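Local coordinates for protein vaginolysin (Gardnerella vaginalis, PDB 5IMY) that probably acts as a secreted cholesterol-dependent cytolysin, a toxin that binds cholesterol in host membranes and forms pores that lyse the cell, at residues V63-Q68 with T372-Y377. Residues are numbered along the deposited sequence; the frame is centred on the assembly and turned at random.
Sequences VVVEHQ and TKVSSY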
# COMPACT_ATOMS: atom_id res chain seq x y z
N VAL A 63 -9.92 10.65 -5.71
CA VAL A 63 -9.64 9.54 -6.61
C VAL A 63 -8.13 9.39 -6.77
O VAL A 63 -7.43 10.37 -7.05
CB VAL A 63 -10.31 9.76 -7.98
CG1 VAL A 63 -10.10 8.56 -8.89
CG2 VAL A 63 -11.80 10.06 -7.81
N VAL A 64 -7.64 8.17 -6.60
CA VAL A 64 -6.25 7.81 -6.87
C VAL A 64 -6.23 6.84 -8.04
O VAL A 64 -7.01 5.88 -8.06
CB VAL A 64 -5.56 7.20 -5.64
CG1 VAL A 64 -4.22 6.56 -6.03
CG2 VAL A 64 -5.35 8.25 -4.56
N VAL A 65 -5.35 7.09 -9.00
CA VAL A 65 -5.07 6.15 -10.08
C VAL A 65 -3.61 5.74 -9.95
O VAL A 65 -2.74 6.60 -9.76
CB VAL A 65 -5.36 6.75 -11.47
CG1 VAL A 65 -6.80 7.20 -11.56
CG2 VAL A 65 -4.41 7.91 -11.77
N GLU A 66 -3.34 4.44 -10.04
CA GLU A 66 -1.98 3.93 -9.90
C GLU A 66 -1.67 3.01 -11.08
O GLU A 66 -2.43 2.08 -11.36
CB GLU A 66 -1.80 3.19 -8.57
CG GLU A 66 -1.63 1.68 -8.65
CD GLU A 66 -1.26 1.08 -7.31
OE1 GLU A 66 -1.50 1.74 -6.27
OE2 GLU A 66 -0.72 -0.05 -7.29
N HIS A 67 -0.56 3.30 -11.75
CA HIS A 67 -0.11 2.54 -12.90
C HIS A 67 1.13 1.74 -12.51
O HIS A 67 2.00 2.25 -11.81
CB HIS A 67 0.22 3.47 -14.07
CG HIS A 67 -0.76 4.58 -14.25
ND1 HIS A 67 -1.52 4.73 -15.39
CD2 HIS A 67 -1.10 5.61 -13.44
CE1 HIS A 67 -2.29 5.80 -15.27
NE2 HIS A 67 -2.06 6.35 -14.10
N GLN A 68 1.19 0.49 -12.95
CA GLN A 68 2.34 -0.35 -12.68
C GLN A 68 2.47 -1.38 -13.78
O GLN A 68 1.47 -1.87 -14.31
CB GLN A 68 2.23 -1.03 -11.31
CG GLN A 68 1.47 -2.34 -11.32
CD GLN A 68 0.79 -2.63 -9.99
OE1 GLN A 68 1.45 -2.77 -8.96
NE2 GLN A 68 -0.53 -2.71 -10.01
N THR A 372 -3.70 -0.05 -14.92
CA THR A 372 -4.15 1.05 -14.07
C THR A 372 -5.24 0.54 -13.15
O THR A 372 -6.19 -0.11 -13.60
CB THR A 372 -4.67 2.22 -14.89
OG1 THR A 372 -3.62 2.71 -15.72
CG2 THR A 372 -5.16 3.34 -13.99
N LYS A 373 -5.11 0.84 -11.87
CA LYS A 373 -6.15 0.62 -10.89
C LYS A 373 -6.64 1.96 -10.36
O LYS A 373 -5.97 2.99 -10.51
CB LYS A 373 -5.66 -0.26 -9.74
CG LYS A 373 -5.69 -1.74 -10.03
CD LYS A 373 -5.21 -2.53 -8.82
CE LYS A 373 -4.90 -3.97 -9.18
NZ LYS A 373 -3.44 -4.21 -9.19
N VAL A 374 -7.81 1.94 -9.74
CA VAL A 374 -8.46 3.16 -9.29
C VAL A 374 -9.13 2.90 -7.95
O VAL A 374 -9.67 1.82 -7.71
CB VAL A 374 -9.48 3.68 -10.33
CG1 VAL A 374 -10.71 2.76 -10.39
CG2 VAL A 374 -9.88 5.11 -10.02
N SER A 375 -9.09 3.90 -7.07
CA SER A 375 -9.77 3.84 -5.79
C SER A 375 -10.17 5.26 -5.40
O SER A 375 -9.57 6.24 -5.85
CB SER A 375 -8.88 3.23 -4.70
OG SER A 375 -9.62 2.92 -3.54
N SER A 376 -11.20 5.36 -4.56
CA SER A 376 -11.75 6.66 -4.22
C SER A 376 -12.42 6.61 -2.86
O SER A 376 -12.89 5.56 -2.42
CB SER A 376 -12.76 7.13 -5.28
OG SER A 376 -13.96 6.37 -5.20
N TYR A 377 -12.47 7.76 -2.19
CA TYR A 377 -13.26 7.86 -0.97
C TYR A 377 -13.88 9.24 -0.88
O TYR A 377 -13.25 10.25 -1.22
CB TYR A 377 -12.42 7.55 0.28
CG TYR A 377 -11.16 8.36 0.46
CD1 TYR A 377 -11.20 9.70 0.85
CD2 TYR A 377 -9.91 7.78 0.27
CE1 TYR A 377 -10.05 10.43 1.03
CE2 TYR A 377 -8.75 8.50 0.45
CZ TYR A 377 -8.82 9.83 0.83
OH TYR A 377 -7.66 10.55 1.00
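Val64 and Ser375 face each other as a hydrogen-bonded antiparallel pair: Val64 N reaches Ser375 O at 2.8 Å, nearly straight at 170°, and Ser375 N returns to Val64 O. Two residues farther along 63-68, Glu66 and Lys373 are joined by a second pair of backbone hydrogen bonds. At the intervening non-hydrogen-bonded positions CA-H groups point at carbonyls, as from Val65 CA to Lys373 O, 3.3 Å. The strands belong to the long, bent sheet of domain 2, which in cholesterol-dependent cytolysins links the pore-forming part to the C-terminal membrane-binding domain; strand 51-57 continues it beyond 63-68. Apolar contact is concentrated on the face bearing Val63, Val65 and Val374. With chi1 at 71°, which sets CG1 between the backbone N and the carbonyl carbon, CG2 of Val374 is turned away from the backbone N. It meets Val63 CG1 at 3.6 Å and also touches Val65 CG1, bridging two valines of the partner strand. Farther along that face the Thr372 methyl CG2 sits over the His67 ring in a CH-pi contact, 4.2 Å from its centroid. Thr372 OG1 lies 2.9 Å from His67 ND1 and is hydrogen-bonded to His203. On the reverse face Glu66 OE2 and Lys373 NZ stay 5.3 Å apart, too far for a salt bridge, though their opposite charges may attract weakly; Lys373 NZ also has a long, weak ion pair with Glu371. Ile405 and Glu404 of a second subunit pack against Glu66 and Lys373 respectively.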